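GDNF family receptor alpha-3 (Homo sapiens, PDB 2GH0) serves as a GPI-anchored receptor for the neurotrophic factor artemin, whose binding leads to autophosphorylation and activation of the RET receptor. Local coordinates at residues S113-V116 and D117-T120; R43-C46 and L47-L51; K30-G33 and E34-G38. All blocks are in the same frame, centred on the assembly; numbering follows the deposited sequence.

All three interactions are local and partly buried. Interactions 1 and 2 lie within a helix, whereas interaction 3 runs from the end of one into the following loop. Interactions 2 and 3 belong to one GDNF/GAS1 domain, on successive helices 43-56 and 23-35; their centres are about 9 Å apart and the Cys36-Cys46 disulfide joins them. Interaction 1 lies in the other GDNF/GAS1 domain, on helix 109-121, and touches interaction 2 where Arg114 packs on Leu51. Interaction 1 buries Leu115 and Phe118 but exposes Val116 and Thr120. Interaction 2 buries Cys46, Leu50 and Leu51, exposes His44, Val45 and Arg48, and lays a leucine over a guanidinium. Interaction 3 buries Tyr32, Gly33 and Cys36 and turns one side to another protein.

Interaction 1: residues S113-V116 and D117-T120; sequences SRLV and DFQT
The carbonyl oxygen of Val116 is gripped twice by Thr120. Backbone N and hydroxyl OG1 both donate to it, each at 3.0 Å, the hydroxyl from well above the carbonyl plane. Thr120 OG1 reaches it because the hydroxyl stands beside its own backbone N, opposite the carbonyl carbon (chi1 -65°). At Asp117 a chi1 of 43° folds the carboxylate back over the preceding turn, where OD1 lies 2.7 Å from Arg114 O and OD2 2.9 Å from Ser113 O, acceptors facing acceptors. Arg114 NE, 5.0 Å from Asp117 OD2, is a nearby opposite charge but no salt-bridge partner; Arg114 NH1 is bonded to Gly144 O. An alanine in place of Asp117 would remove this carboxylate and is likely to deprive Arg114 of its nearby negative group and open a gap beside Ala141. On the buried side, Leu115 CD1 meets Phe118 CD2 obliquely at 4.3 Å, and the Phe118 ring stacks on Phe185 and meets Phe184 at about a right angle. The pairing of carboxylate and carbonyl oxygens is electrostatically unfavourable, so the Asp117 carboxyl may hold its proton more readily than usual.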
loop_
_atom_site.group_PDB
_atom_site.type_symbol
_atom_site.label_atom_id
_atom_site.label_comp_id
_atom_site.label_asym_id
_atom_site.label_seq_id
_atom_site.Cartn_x
_atom_site.Cartn_y
_atom_site.Cartn_z
ATOM N N SER C 113 8.099 37.581 -36.018
ATOM C CA SER C 113 9.171 38.098 -35.165
ATOM C C SER C 113 10.454 37.221 -35.149
ATOM O O SER C 113 11.579 37.746 -35.178
ATOM C CB SER C 113 8.589 38.299 -33.754
ATOM O OG SER C 113 9.562 38.679 -32.794
ATOM N N ARG C 114 10.297 35.895 -35.101
ATOM C CA ARG C 114 11.461 34.976 -35.145
ATOM C C ARG C 114 12.156 35.057 -36.468
ATOM O O ARG C 114 13.411 34.978 -36.534
ATOM C CB ARG C 114 11.044 33.558 -34.835
ATOM C CG ARG C 114 10.352 33.494 -33.396
ATOM C CD ARG C 114 11.490 33.686 -32.320
ATOM N NE ARG C 114 10.939 33.734 -30.954
ATOM C CZ ARG C 114 10.776 32.649 -30.199
ATOM N NH1 ARG C 114 11.127 31.488 -30.695
ATOM N NH2 ARG C 114 10.302 32.706 -28.940
ATOM N N LEU C 115 11.348 35.208 -37.528
ATOM C CA LEU C 115 11.937 35.306 -38.907
ATOM C C LEU C 115 12.646 36.644 -39.073
ATOM O O LEU C 115 13.734 36.692 -39.624
ATOM C CB LEU C 115 10.908 35.096 -40.021
ATOM C CG LEU C 115 11.495 35.015 -41.450
ATOM C CD1 LEU C 115 12.466 33.830 -41.675
ATOM C CD2 LEU C 115 10.394 34.986 -42.493
ATOM N N VAL C 116 12.055 37.712 -38.561
ATOM C CA VAL C 116 12.780 38.982 -38.520
ATOM C C VAL C 116 14.141 38.876 -37.789
ATOM O O VAL C 116 15.154 39.372 -38.293
ATOM C CB VAL C 116 11.962 40.073 -37.925
ATOM C CG1 VAL C 116 12.836 41.250 -37.585
ATOM C CG2 VAL C 116 10.860 40.461 -38.896
ATOM N N ASP C 117 14.191 38.239 -36.623
ATOM C CA ASP C 117 15.490 38.236 -35.979
ATOM C C ASP C 117 16.506 37.376 -36.709
ATOM O O ASP C 117 17.689 37.700 -36.675
ATOM C CB ASP C 117 15.482 38.029 -34.458
ATOM C CG ASP C 117 14.553 36.973 -33.995
ATOM O OD1 ASP C 117 14.827 35.801 -34.354
ATOM O OD2 ASP C 117 13.641 37.293 -33.126
ATOM N N PHE C 118 16.077 36.307 -37.371
ATOM C CA PHE C 118 17.019 35.464 -38.127
ATOM C C PHE C 118 17.612 36.282 -39.313
ATOM O O PHE C 118 18.832 36.253 -39.627
ATOM C CB PHE C 118 16.271 34.201 -38.597
ATOM C CG PHE C 118 17.064 33.347 -39.568
ATOM C CD1 PHE C 118 18.233 32.710 -39.151
ATOM C CD2 PHE C 118 16.668 33.204 -40.843
ATOM C CE1 PHE C 118 18.966 31.952 -40.013
ATOM C CE2 PHE C 118 17.437 32.442 -41.749
ATOM C CZ PHE C 118 18.571 31.828 -41.325
ATOM N N GLN C 119 16.751 37.040 -39.976
ATOM C CA GLN C 119 17.212 37.949 -41.052
ATOM C C GLN C 119 18.150 39.060 -40.585
ATOM O O GLN C 119 18.996 39.472 -41.347
ATOM C CB GLN C 119 15.993 38.609 -41.707
ATOM C CG GLN C 119 15.226 37.572 -42.464
ATOM C CD GLN C 119 13.955 38.123 -43.155
ATOM O OE1 GLN C 119 13.406 39.204 -42.809
ATOM N NE2 GLN C 119 13.476 37.350 -44.136
ATOM N N THR C 120 17.958 39.550 -39.362
ATOM C CA THR C 120 18.745 40.620 -38.727
ATOM C C THR C 120 20.123 40.081 -38.311
ATOM O O THR C 120 21.142 40.719 -38.587
ATOM C CB THR C 120 18.015 41.180 -37.516
ATOM O OG1 THR C 120 16.809 41.819 -37.970
ATOM C CG2 THR C 120 18.841 42.235 -36.749
#

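Interaction 2: residues R43-C46 and L47-L51; sequences RHVC and LRQLL
Leu47 CD2 lies over one face of the Arg43 guanidinium, 3.7 Å above the plane and over its centre, so a methyl rests on the flat cation one turn away. Within 47-51, Leu51 CB sits 3.4 Å above the plane of the Arg48 guanidinium but offset toward its rim; Arg48 NH2 also forms a long, weak ion pair with Glu55. Arg43 reaches Leu47 with an extended chain from CG to NE, its CG opposite the backbone N (chi1 -177°), and Leu47 CD2 is 3.8 Å from both CZ and NH2 of Arg43. The rotation of the guanidinium is further fixed by a hydrogen bond from Arg43 NE to Ala90 O. In Leu47, chi1 -105° and chi2 12° are off the staggered forms, so the exact seat of its methyls is less certain; its other contacts include Ala90.

The contact of Cys46 with Leu50 is apolar: Cys46 SG lies 4.0 Å from Leu50 CD1, with SG held in the disulfide to Cys36. The buried Leu50 also packs on Tyr32 and Ile85. The side facing helix 23-35 also includes Gln49, which bends at chi2, with its CG 3.4 Å from Val45 O, and lies against Ala31, Tyr32 and Ala35. The backbone is regularly helical, for example Leu50 N to Cys46 O at 2.9 Å. Helix packing joined to a disulfide between successive helices, here 23-35 and 43-56, is characteristic of the cysteine-rich, all-helical GDNF/GAS1 domain of GDNF family receptors.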
loop_
_atom_site.group_PDB
_atom_site.type_symbol
_atom_site.label_atom_id
_atom_site.label_comp_id
_atom_site.label_asym_id
_atom_site.label_seq_id
_atom_site.Cartn_x
_atom_site.Cartn_y
_atom_site.Cartn_z
ATOM N N ARG C 43 0.734 17.608 -34.044
ATOM C CA ARG C 43 1.885 18.366 -34.526
ATOM C C ARG C 43 2.039 19.711 -33.809
ATOM O O ARG C 43 3.154 20.166 -33.569
ATOM C CB ARG C 43 1.830 18.531 -36.052
ATOM C CG ARG C 43 3.025 19.233 -36.646
ATOM C CD ARG C 43 2.870 19.353 -38.180
ATOM N NE ARG C 43 3.637 20.484 -38.663
ATOM C CZ ARG C 43 3.113 21.672 -38.970
ATOM N NH1 ARG C 43 1.791 21.873 -38.852
ATOM N NH2 ARG C 43 3.918 22.662 -39.406
ATOM N N HIS C 44 0.911 20.357 -33.499
ATOM C CA HIS C 44 0.934 21.664 -32.829
ATOM C C HIS C 44 1.464 21.609 -31.378
ATOM O O HIS C 44 2.062 22.577 -30.883
ATOM C CB HIS C 44 -0.438 22.325 -32.881
ATOM C CG HIS C 44 -1.505 21.577 -32.150
ATOM N ND1 HIS C 44 -2.206 20.526 -32.711
ATOM C CD2 HIS C 44 -2.023 21.755 -30.909
ATOM C CE1 HIS C 44 -3.099 20.085 -31.840
ATOM N NE2 HIS C 44 -3.012 20.815 -30.740
ATOM N N VAL C 45 1.252 20.481 -30.715
ATOM C CA VAL C 45 1.756 20.327 -29.359
ATOM C C VAL C 45 3.259 20.097 -29.455
ATOM O O VAL C 45 4.012 20.666 -28.716
ATOM C CB VAL C 45 1.089 19.170 -28.617
ATOM C CG1 VAL C 45 1.634 19.068 -27.180
ATOM C CG2 VAL C 45 -0.394 19.390 -28.585
ATOM N N CYS C 46 3.685 19.272 -30.400
ATOM C CA CYS C 46 5.153 19.063 -30.609
ATOM C C CYS C 46 5.857 20.377 -30.901
ATOM O O CYS C 46 6.900 20.715 -30.323
ATOM C CB CYS C 46 5.339 18.041 -31.729
ATOM S SG CYS C 46 7.036 17.886 -32.357
ATOM N N LEU C 47 5.261 21.174 -31.786
ATOM C CA LEU C 47 5.875 22.446 -32.189
ATOM C C LEU C 47 5.983 23.363 -30.955
ATOM O O LEU C 47 6.985 24.014 -30.756
ATOM C CB LEU C 47 4.967 23.097 -33.267
ATOM C CG LEU C 47 5.313 23.105 -34.733
ATOM C CD1 LEU C 47 6.483 22.192 -35.212
ATOM C CD2 LEU C 47 3.988 23.161 -35.626
ATOM N N ARG C 48 4.949 23.416 -30.141
ATOM C CA ARG C 48 4.914 24.273 -28.962
ATOM C C ARG C 48 5.981 23.821 -27.926
ATOM O O ARG C 48 6.656 24.649 -27.309
ATOM C CB ARG C 48 3.526 24.194 -28.304
ATOM C CG ARG C 48 3.384 25.020 -27.032
ATOM C CD ARG C 48 3.634 26.515 -27.346
ATOM N NE ARG C 48 4.984 26.921 -26.906
ATOM C CZ ARG C 48 5.477 28.156 -26.996
ATOM N NH1 ARG C 48 4.755 29.154 -27.521
ATOM N NH2 ARG C 48 6.676 28.405 -26.518
ATOM N N GLN C 49 6.151 22.517 -27.780
ATOM C CA GLN C 49 7.213 21.997 -26.842
ATOM C C GLN C 49 8.622 22.256 -27.368
ATOM O O GLN C 49 9.567 22.468 -26.582
ATOM C CB GLN C 49 6.982 20.507 -26.529
ATOM C CG GLN C 49 5.676 20.256 -25.742
ATOM C CD GLN C 49 5.692 21.072 -24.438
ATOM O OE1 GLN C 49 6.594 20.931 -23.621
ATOM N NE2 GLN C 49 4.752 21.976 -24.295
ATOM N N LEU C 50 8.802 22.219 -28.685
ATOM C CA LEU C 50 10.078 22.645 -29.313
ATOM C C LEU C 50 10.386 24.125 -29.041
ATOM O O LEU C 50 11.532 24.485 -28.664
ATOM C CB LEU C 50 10.095 22.326 -30.841
ATOM C CG LEU C 50 10.286 20.833 -31.177
ATOM C CD1 LEU C 50 9.971 20.648 -32.622
ATOM C CD2 LEU C 50 11.740 20.357 -30.920
ATOM N N LEU C 51 9.389 24.977 -29.217
ATOM C CA LEU C 51 9.573 26.403 -28.988
ATOM C C LEU C 51 9.982 26.663 -27.549
ATOM O O LEU C 51 10.916 27.445 -27.282
ATOM C CB LEU C 51 8.292 27.169 -29.312
ATOM C CG LEU C 51 8.043 27.424 -30.821
ATOM C CD1 LEU C 51 6.614 27.876 -30.961
ATOM C CD2 LEU C 51 8.993 28.458 -31.396
#

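Interaction 3: residues K30-G33 and E34-G38; sequences KAYG and EACSG
Ser37 folds its hydroxyl back on the Gly33 carbonyl in a hydrogen bond modelled at only 2.5 Å from Ser37 OG to Gly33 O, shorter than a normal O-H...O bond, so its exact length is doubtful. With chi1 at -65° the hydroxyl is anti to C and points back at the end of helix 23-35. It is also hydrogen-bonded to a polar side chain of another protein in the assembly. Elsewhere in the same turn, Cys36 SG comes to the edge of the Tyr32 ring, 4.1 Å from Tyr32 CD2; measured from the Tyr32 ring centroid, SG stands 5.4 Å away and 78° off the normal, a sulfur-aromatic contact made near the ring plane. Tyr32 OH bonds to Thr84 O, and its ring meets Phe53 edge-to-face. Regular helical bonding runs as far as Ala35 N to Ala31 O at 3.1 Å, after which a weak bond from Cys36 N to Tyr32 O follows. Tyr32 also meets an aromatic side chain of the other protein, and Lys30 NZ makes a weak hydrogen bond to that protein's backbone. The Cys36-Cys46 disulfide tying this turn to helix 43-56 is a feature of the GDNF/GAS1 domain, and the outward face is consistent with a ligand-binding surface, the partner probably being artemin.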
loop_
_atom_site.group_PDB
_atom_site.type_symbol
_atom_site.label_atom_id
_atom_site.label_comp_id
_atom_site.label_asym_id
_atom_site.label_seq_id
_atom_site.Cartn_x
_atom_site.Cartn_y
_atom_site.Cartn_z
ATOM N N LYS C 30 12.735 16.073 -22.449
ATOM C CA LYS C 30 11.752 15.010 -22.226
ATOM C C LYS C 30 10.350 15.465 -22.663
ATOM O O LYS C 30 9.565 14.663 -23.191
ATOM C CB LYS C 30 11.720 14.580 -20.738
ATOM C CG LYS C 30 12.733 13.432 -20.436
ATOM C CD LYS C 30 12.261 12.517 -19.271
ATOM C CE LYS C 30 12.871 11.081 -19.279
ATOM N NZ LYS C 30 13.030 10.572 -17.681
ATOM N N ALA C 31 10.019 16.717 -22.346
ATOM C CA ALA C 31 8.744 17.303 -22.711
ATOM C C ALA C 31 8.488 17.312 -24.227
ATOM O O ALA C 31 7.411 16.900 -24.660
ATOM C CB ALA C 31 8.623 18.727 -22.146
ATOM N N TYR C 32 9.454 17.764 -25.050
ATOM C CA TYR C 32 9.185 17.743 -26.482
ATOM C C TYR C 32 9.324 16.346 -27.060
ATOM O O TYR C 32 8.647 16.010 -28.030
ATOM C CB TYR C 32 10.023 18.780 -27.278
ATOM C CG TYR C 32 11.445 18.367 -27.714
ATOM C CD1 TYR C 32 12.575 18.924 -27.118
ATOM C CD2 TYR C 32 11.641 17.438 -28.754
ATOM C CE1 TYR C 32 13.868 18.560 -27.545
ATOM C CE2 TYR C 32 12.888 17.077 -29.191
ATOM C CZ TYR C 32 14.010 17.643 -28.587
ATOM O OH TYR C 32 15.286 17.266 -29.011
ATOM N N GLY C 33 10.223 15.539 -26.487
ATOM C CA GLY C 33 10.380 14.176 -26.959
ATOM C C GLY C 33 9.065 13.432 -26.821
ATOM O O GLY C 33 8.699 12.639 -27.694
ATOM N N GLU C 34 8.375 13.659 -25.698
ATOM C CA GLU C 34 7.048 13.066 -25.468
ATOM C C GLU C 34 5.996 13.597 -26.451
ATOM O O GLU C 34 5.190 12.808 -26.981
ATOM C CB GLU C 34 6.556 13.330 -24.038
ATOM C CG GLU C 34 5.188 12.725 -23.733
ATOM C CD GLU C 34 4.812 12.785 -22.262
ATOM O OE1 GLU C 34 5.451 13.535 -21.486
ATOM O OE2 GLU C 34 3.837 12.087 -21.886
ATOM N N ALA C 35 5.960 14.912 -26.604
ATOM C CA ALA C 35 5.014 15.605 -27.522
ATOM C C ALA C 35 5.211 15.254 -29.013
ATOM O O ALA C 35 4.276 15.289 -29.786
ATOM C CB ALA C 35 5.072 17.089 -27.311
ATOM N N CYS C 36 6.414 14.825 -29.364
ATOM C CA CYS C 36 6.808 14.635 -30.731
ATOM C C CYS C 36 6.963 13.167 -31.129
ATOM O O CYS C 36 7.314 12.882 -32.276
ATOM C CB CYS C 36 8.107 15.378 -30.989
ATOM S SG CYS C 36 8.063 17.164 -30.726
ATOM N N SER C 37 6.696 12.248 -30.201
ATOM C CA SER C 37 6.782 10.807 -30.441
ATOM C C SER C 37 5.569 10.198 -31.159
ATOM O O SER C 37 4.412 10.606 -30.960
ATOM C CB SER C 37 6.898 10.037 -29.091
ATOM O OG SER C 37 8.111 10.372 -28.452
ATOM N N GLY C 38 5.873 9.167 -31.945
ATOM C CA GLY C 38 4.917 8.048 -32.185
ATOM C C GLY C 38 4.332 8.292 -33.537
ATOM O O GLY C 38 4.505 9.402 -34.068
#